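Local coordinates for DegV family protein (Eubacterium eligens, PDB 3FDJ), which is of unknown function but probably binds fatty acids, at residues 131-136 against 140-145; 96-101 against 110-115; 214-219 against 241-246. All blocks are in the same frame, centred on the assembly; numbering follows the deposited sequence.

Interaction 1 (131-136 against 140-145)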
# COMPACT_ATOMS: atom_id res chain seq x y z
N GLN A 131 -8.43 1.49 15.67
CA GLN A 131 -9.64 2.09 16.21
C GLN A 131 -10.54 1.07 16.94
O GLN A 131 -11.04 1.33 18.04
CB GLN A 131 -10.44 2.79 15.12
CG GLN A 131 -11.60 3.60 15.67
CD GLN A 131 -12.39 4.29 14.60
OE1 GLN A 131 -11.83 5.06 13.81
NE2 GLN A 131 -13.69 4.00 14.54
N MSE A 132 -10.73 -0.10 16.34
CA MSE A 132 -11.58 -1.12 16.96
C MSE A 132 -10.95 -1.69 18.23
O MSE A 132 -11.66 -1.93 19.22
CB MSE A 132 -11.93 -2.21 15.96
CG MSE A 132 -12.88 -1.71 14.89
SE MSE A 132 -13.49 -3.24 13.81
CE MSE A 132 -12.14 -3.35 12.81
N ILE A 133 -9.64 -1.88 18.21
CA ILE A 133 -8.92 -2.29 19.40
C ILE A 133 -9.08 -1.25 20.52
O ILE A 133 -9.34 -1.61 21.68
CB ILE A 133 -7.43 -2.54 19.09
CG1 ILE A 133 -7.30 -3.77 18.20
CG2 ILE A 133 -6.61 -2.73 20.40
CD1 ILE A 133 -5.90 -3.98 17.61
N GLU A 134 -8.97 0.03 20.17
CA GLU A 134 -9.12 1.10 21.16
C GLU A 134 -10.55 1.22 21.68
O GLU A 134 -10.77 1.66 22.81
CB GLU A 134 -8.67 2.43 20.57
CG GLU A 134 -7.18 2.43 20.27
CD GLU A 134 -6.71 3.71 19.61
OE1 GLU A 134 -7.54 4.41 18.99
OE2 GLU A 134 -5.49 3.99 19.70
N GLU A 135 -11.52 0.83 20.86
CA GLU A 135 -12.93 0.79 21.26
C GLU A 135 -13.23 -0.40 22.19
O GLU A 135 -14.33 -0.47 22.73
CB GLU A 135 -13.84 0.74 20.03
CG GLU A 135 -13.96 2.07 19.30
CD GLU A 135 -14.53 1.96 17.88
OE1 GLU A 135 -14.75 0.83 17.38
OE2 GLU A 135 -14.74 3.03 17.25
N GLY A 136 -12.28 -1.31 22.39
CA GLY A 136 -12.44 -2.45 23.28
C GLY A 136 -13.05 -3.68 22.62
O GLY A 136 -13.50 -4.59 23.30
N GLU A 140 -12.31 -11.69 17.91
CA GLU A 140 -13.27 -12.30 17.01
C GLU A 140 -14.21 -11.27 16.38
O GLU A 140 -14.57 -11.38 15.21
CB GLU A 140 -14.06 -13.39 17.72
CG GLU A 140 -13.20 -14.58 18.16
CD GLU A 140 -12.35 -14.34 19.41
OE1 GLU A 140 -12.57 -13.33 20.18
OE2 GLU A 140 -11.43 -15.18 19.60
N GLU A 141 -14.56 -10.23 17.13
CA GLU A 141 -15.39 -9.15 16.59
C GLU A 141 -14.66 -8.39 15.49
O GLU A 141 -15.23 -8.07 14.45
CB GLU A 141 -15.83 -8.19 17.69
CG GLU A 141 -16.75 -8.84 18.72
CD GLU A 141 -17.07 -7.99 19.95
OE1 GLU A 141 -16.26 -7.11 20.35
OE2 GLU A 141 -18.14 -8.25 20.56
N ILE A 142 -13.38 -8.10 15.75
CA ILE A 142 -12.57 -7.33 14.83
C ILE A 142 -12.31 -8.15 13.57
O ILE A 142 -12.43 -7.65 12.44
CB ILE A 142 -11.22 -6.93 15.48
CG1 ILE A 142 -11.46 -6.03 16.68
CG2 ILE A 142 -10.32 -6.25 14.44
CD1 ILE A 142 -10.21 -5.84 17.59
N ASP A 143 -12.01 -9.43 13.76
CA ASP A 143 -11.69 -10.33 12.66
C ASP A 143 -12.87 -10.40 11.67
O ASP A 143 -12.65 -10.41 10.48
CB ASP A 143 -11.35 -11.71 13.22
CG ASP A 143 -10.92 -12.72 12.14
OD1 ASP A 143 -10.48 -12.30 11.06
OD2 ASP A 143 -11.01 -13.93 12.42
N GLY A 144 -14.09 -10.44 12.17
CA GLY A 144 -15.29 -10.42 11.30
C GLY A 144 -15.51 -9.08 10.62
O GLY A 144 -15.78 -8.99 9.43
N ALA A 145 -15.38 -8.02 11.41
CA ALA A 145 -15.83 -6.70 10.99
C ALA A 145 -14.90 -6.02 10.00
O ALA A 145 -15.37 -5.20 9.19
CB ALA A 145 -16.06 -5.81 12.21
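Met132 and Ile133 meet Ile142 and Ala145 in an apolar contact between two consecutive helices, 120-134 and 139-150, joined by a short turn. The evidence that the helices come close is the 6.6 Å between the CA atoms of Met132 and Ile142. The contact buries 222 Å² of surface, both sides summed, and no hydrogen bond crosses between the segments. The turn opens with a Schellman motif, in which Gly136 leaves the helix at positive phi (88°) and its N bonds to Ile133 O at 3.0 Å.

Met132, present as selenomethionine, and Ile142 lie alongside one another, pointing opposite ways. Met132 CB lies 3.9 Å from Ile142 CG1, near the start of both side chains. Further out, the Met132 chain bends at its last torsion (chi3 -81°), which carries CE to 3.8 Å from Ile142 CG2. The selenium at that bend lies 4.0 Å from Ala145 CB, one helical turn after Ile142, so a single side chain spans both residues. Lys137, in the turn, also touches Met132 and Ile142, and Phe79 of strand 77-82 packs on Ile142, which sets helix 139-150 against the sheet.

Ile133 lies across the end of Ile142 and touches Met4 and Met20 as well. This crossing gives the closest pair between the segments: Ile133 CG1 and Ile142 CD1, 3.6 Å apart.

Interaction 2 (96-101 against 110-115)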
# COMPACT_ATOMS: atom_id res chain seq x y z
N ALA A 96 2.23 -18.99 5.52
CA ALA A 96 3.21 -20.00 5.87
C ALA A 96 3.82 -19.74 7.26
O ALA A 96 3.99 -20.66 8.08
CB ALA A 96 4.32 -20.07 4.77
N ALA A 97 4.12 -18.48 7.54
CA ALA A 97 4.65 -18.10 8.84
C ALA A 97 3.60 -18.30 9.96
O ALA A 97 3.94 -18.74 11.05
CB ALA A 97 5.15 -16.63 8.80
N ARG A 98 2.35 -17.98 9.67
CA ARG A 98 1.25 -18.20 10.62
C ARG A 98 1.18 -19.68 11.00
O ARG A 98 0.97 -20.02 12.16
CB ARG A 98 -0.08 -17.75 10.03
CG ARG A 98 -1.30 -18.10 10.85
CD ARG A 98 -2.56 -17.57 10.23
NE ARG A 98 -3.73 -18.04 10.94
CZ ARG A 98 -4.37 -19.18 10.74
NH1 ARG A 98 -3.97 -20.06 9.81
NH2 ARG A 98 -5.43 -19.47 11.48
N ALA A 99 1.35 -20.54 10.00
CA ALA A 99 1.28 -21.98 10.20
C ALA A 99 2.31 -22.45 11.23
O ALA A 99 2.01 -23.26 12.11
CB ALA A 99 1.48 -22.70 8.87
N VAL A 100 3.55 -21.98 11.06
CA VAL A 100 4.62 -22.30 11.98
C VAL A 100 4.32 -21.68 13.36
O VAL A 100 4.49 -22.33 14.40
CB VAL A 100 5.97 -21.79 11.44
CG1 VAL A 100 7.07 -21.92 12.51
CG2 VAL A 100 6.34 -22.58 10.13
N TYR A 101 3.86 -20.44 13.36
CA TYR A 101 3.62 -19.73 14.64
C TYR A 101 2.56 -20.46 15.50
O TYR A 101 2.73 -20.65 16.69
CB TYR A 101 3.22 -18.29 14.36
CG TYR A 101 3.25 -17.40 15.58
CD1 TYR A 101 4.45 -16.89 16.05
CD2 TYR A 101 2.08 -17.06 16.25
CE1 TYR A 101 4.50 -16.07 17.17
CE2 TYR A 101 2.10 -16.24 17.37
CZ TYR A 101 3.32 -15.74 17.82
OH TYR A 101 3.38 -14.92 18.91
N VAL A 110 -4.17 -15.70 15.06
CA VAL A 110 -3.54 -14.89 14.06
C VAL A 110 -4.42 -14.81 12.85
O VAL A 110 -4.81 -15.85 12.30
CB VAL A 110 -2.17 -15.48 13.64
CG1 VAL A 110 -1.47 -14.58 12.62
CG2 VAL A 110 -1.26 -15.70 14.89
N ARG A 111 -4.73 -13.60 12.41
CA ARG A 111 -5.55 -13.41 11.22
C ARG A 111 -4.67 -12.72 10.21
O ARG A 111 -4.14 -11.64 10.50
CB ARG A 111 -6.79 -12.57 11.51
CG ARG A 111 -7.45 -11.98 10.25
CD ARG A 111 -8.05 -13.06 9.33
NE ARG A 111 -8.30 -12.52 7.98
CZ ARG A 111 -9.33 -11.73 7.63
NH1 ARG A 111 -9.43 -11.33 6.38
NH2 ARG A 111 -10.26 -11.35 8.50
N VAL A 112 -4.50 -13.35 9.05
CA VAL A 112 -3.79 -12.71 7.94
C VAL A 112 -4.86 -12.12 7.01
O VAL A 112 -5.76 -12.84 6.57
CB VAL A 112 -2.89 -13.67 7.19
CG1 VAL A 112 -2.14 -12.91 6.09
CG2 VAL A 112 -1.87 -14.38 8.13
N ILE A 113 -4.73 -10.81 6.77
CA ILE A 113 -5.66 -10.03 5.93
C ILE A 113 -4.99 -9.72 4.60
O ILE A 113 -4.01 -8.98 4.53
CB ILE A 113 -6.09 -8.71 6.59
CG1 ILE A 113 -6.72 -8.96 7.95
CG2 ILE A 113 -7.05 -7.93 5.65
CD1 ILE A 113 -6.91 -7.68 8.76
N ASP A 114 -5.51 -10.33 3.54
CA ASP A 114 -5.15 -9.95 2.18
C ASP A 114 -5.86 -8.62 1.95
O ASP A 114 -7.08 -8.58 1.88
CB ASP A 114 -5.65 -10.99 1.18
CG ASP A 114 -5.48 -10.57 -0.28
OD1 ASP A 114 -4.82 -9.55 -0.55
OD2 ASP A 114 -6.05 -11.27 -1.15
N SER A 115 -5.09 -7.54 1.85
CA SER A 115 -5.69 -6.22 1.67
C SER A 115 -6.34 -6.05 0.32
O SER A 115 -7.10 -5.09 0.15
CB SER A 115 -4.65 -5.11 1.83
OG SER A 115 -3.70 -5.12 0.78
O HOH W 1 -5.64 -18.13 14.43
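Arg98 reaches from its helix to the backbone of Val110, donating a hydrogen bond from NE to Val110 O over 2.8 Å with an N-H...O angle of 153°. The contact belongs to a beta-alpha-beta unit formed by strand 77-82, helix 90-102 and strand 109-114. The oxygen lies at the edge of the guanidinium group, near its plane, whereas NE stands above the carbonyl plane.

The reach depends on an extended side chain. With CG trans to the backbone N (chi1 172°), the methylenes run over the strand: Arg98 CG is 3.9 Å from Val110 CB, and Arg98 CD is 3.9 Å from Val112 CG2. One turn on, Tyr101 CD2 meets Val110 CG2 at 3.9 Å, while the tyrosine hydroxyl bonds to Asp75 O and its ring stacks with His105.

Helix and strand segments run antiparallel (179°), their axes 9.5 Å apart at closest. Arg111 and Ile113 make backbone bonds to strand 77-82, which turns Val110 N and O to the other edge. There the arginine holds both polar backbone atoms of Val110, the oxygen directly and the nitrogen through a water, which accepts from Arg98 NH2 at 3.2 Å and from Val110 N at 2.9 Å.

Interaction 3 (214-219 against 241-246)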
# COMPACT_ATOMS: atom_id res chain seq x y z
N ALA A 214 -14.12 13.10 -10.28
CA ALA A 214 -15.18 12.32 -10.92
C ALA A 214 -15.16 10.85 -10.42
O ALA A 214 -16.22 10.27 -10.12
CB ALA A 214 -15.06 12.38 -12.45
N LEU A 215 -13.97 10.28 -10.29
CA LEU A 215 -13.82 8.89 -9.80
C LEU A 215 -14.29 8.75 -8.34
O LEU A 215 -15.01 7.79 -8.00
CB LEU A 215 -12.37 8.43 -9.93
CG LEU A 215 -11.86 8.22 -11.35
CD1 LEU A 215 -10.34 8.10 -11.39
CD2 LEU A 215 -12.53 7.00 -12.00
N LEU A 216 -13.90 9.71 -7.50
CA LEU A 216 -14.30 9.71 -6.11
C LEU A 216 -15.83 9.83 -5.97
O LEU A 216 -16.43 9.10 -5.19
CB LEU A 216 -13.60 10.81 -5.34
CG LEU A 216 -12.10 10.52 -5.10
CD1 LEU A 216 -11.36 11.78 -4.63
CD2 LEU A 216 -11.91 9.38 -4.12
N ASP A 217 -16.44 10.74 -6.74
CA ASP A 217 -17.89 10.90 -6.77
C ASP A 217 -18.58 9.56 -7.11
O ASP A 217 -19.51 9.11 -6.41
CB ASP A 217 -18.33 11.94 -7.83
CG ASP A 217 -18.03 13.39 -7.41
OD1 ASP A 217 -17.65 13.65 -6.24
OD2 ASP A 217 -18.18 14.29 -8.27
N ASP A 218 -18.14 8.94 -8.19
CA ASP A 218 -18.72 7.67 -8.62
C ASP A 218 -18.48 6.55 -7.61
O ASP A 218 -19.31 5.66 -7.47
CB ASP A 218 -18.16 7.26 -9.97
CG ASP A 218 -18.77 8.04 -11.12
OD1 ASP A 218 -19.64 8.92 -10.88
OD2 ASP A 218 -18.38 7.76 -12.28
N ALA A 219 -17.35 6.60 -6.92
CA ALA A 219 -17.00 5.58 -5.92
C ALA A 219 -17.82 5.70 -4.63
O ALA A 219 -17.79 4.80 -3.79
CB ALA A 219 -15.50 5.66 -5.59
N ALA A 241 -4.93 16.72 -1.91
CA ALA A 241 -5.50 16.87 -0.58
C ALA A 241 -6.33 18.15 -0.50
O ALA A 241 -7.44 18.14 0.04
CB ALA A 241 -4.39 16.87 0.50
N ASP A 242 -5.82 19.24 -1.05
CA ASP A 242 -6.56 20.52 -1.05
C ASP A 242 -7.87 20.42 -1.83
O ASP A 242 -8.91 20.95 -1.39
CB ASP A 242 -5.71 21.65 -1.67
CG ASP A 242 -4.67 22.21 -0.70
OD1 ASP A 242 -4.76 21.97 0.53
OD2 ASP A 242 -3.74 22.91 -1.18
N MSE A 243 -7.81 19.78 -3.00
CA MSE A 243 -8.98 19.60 -3.83
C MSE A 243 -10.06 18.83 -3.07
O MSE A 243 -11.24 19.21 -3.10
CB MSE A 243 -8.61 18.86 -5.11
CG MSE A 243 -9.78 18.58 -6.03
SE MSE A 243 -10.79 16.93 -5.66
CE MSE A 243 -9.57 15.55 -6.32
N ILE A 244 -9.67 17.75 -2.41
CA ILE A 244 -10.61 16.88 -1.73
C ILE A 244 -11.23 17.58 -0.51
O ILE A 244 -12.43 17.50 -0.29
CB ILE A 244 -9.97 15.54 -1.38
CG1 ILE A 244 -9.73 14.75 -2.68
CG2 ILE A 244 -10.86 14.74 -0.45
CD1 ILE A 244 -8.85 13.53 -2.53
N LYS A 245 -10.43 18.32 0.24
CA LYS A 245 -10.94 19.11 1.37
C LYS A 245 -11.99 20.09 0.92
O LYS A 245 -13.04 20.22 1.55
CB LYS A 245 -9.82 19.86 2.08
CG LYS A 245 -8.94 18.96 2.91
CD LYS A 245 -8.00 19.75 3.79
CE LYS A 245 -6.59 19.74 3.26
NZ LYS A 245 -5.67 20.38 4.27
N GLN A 246 -11.71 20.77 -0.18
CA GLN A 246 -12.62 21.78 -0.70
C GLN A 246 -13.92 21.19 -1.24
O GLN A 246 -14.98 21.73 -0.99
CB GLN A 246 -11.91 22.62 -1.79
CG GLN A 246 -12.77 23.70 -2.45
CD GLN A 246 -13.09 24.89 -1.53
OE1 GLN A 246 -12.66 24.96 -0.37
NE2 GLN A 246 -13.87 25.84 -2.06
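No flat group enters the contact of Leu216 with Ile244 and Met243; there is no ring face or edge between the segments, and the touching atoms are all aliphatic carbons. The nearby aromatic rings flank it instead: Tyr221 touches both Leu216 and Ile244, and Phe156 of strand 153-159 touches Leu216. The setting is helix against helix beside a mixed sheet. Helix 234-248 is the connection of a beta-alpha-beta crossover between the parallel strands 226-230 and 253-257, and helix 205-219 packs against it.

The helices meet through the ends of their side chains, as two measures indicate: the closest CA atoms, those of Leu216 and Ile244, are 9.2 Å apart, and only 78 Å² is buried. Ile244 CG1 lies trans to its carbonyl carbon (chi1 -70°), and this places CG1 and CD1 beside one methyl of the leucine. The two side chains cross at about a right angle. Leu226 of the sheet and Thr250 also touch Ile244. Near the helix ends, Asp217 OD1 is hydrogen-bonded to Tyr248 OH, a polar tie between the same two helices.

Met243, a selenomethionine, adds a looser touch, its CE 4.5 Å from Leu216 CD1. That same CD1 lies 3.9 Å from Ile244 CG1 and 3.7 Å from Ile244 CD1.

Along the chain, interaction 2 comes first, then interaction 1, then interaction 3. Interaction 1 lies between helices beside the sheet of strands 77-82 and 109-114, and interaction 2 joins a helix to that sheet; their centres are 18 Å apart and they touch through the salt bridge from Arg111 NH2 to Asp143 OD1 at 2.7 Å. Strand 109-114 is followed in the chain by helix 120-134. Interaction 3 lies between helices 205-219 and 234-248 beside the other mixed sheet, its centre 29 Å from that of interaction 1 and 35 Å from that of interaction 2. Interactions 2 and 3 lie on opposite sides of the chain's centre, consistent with two separately packed sheet-and-helix halves.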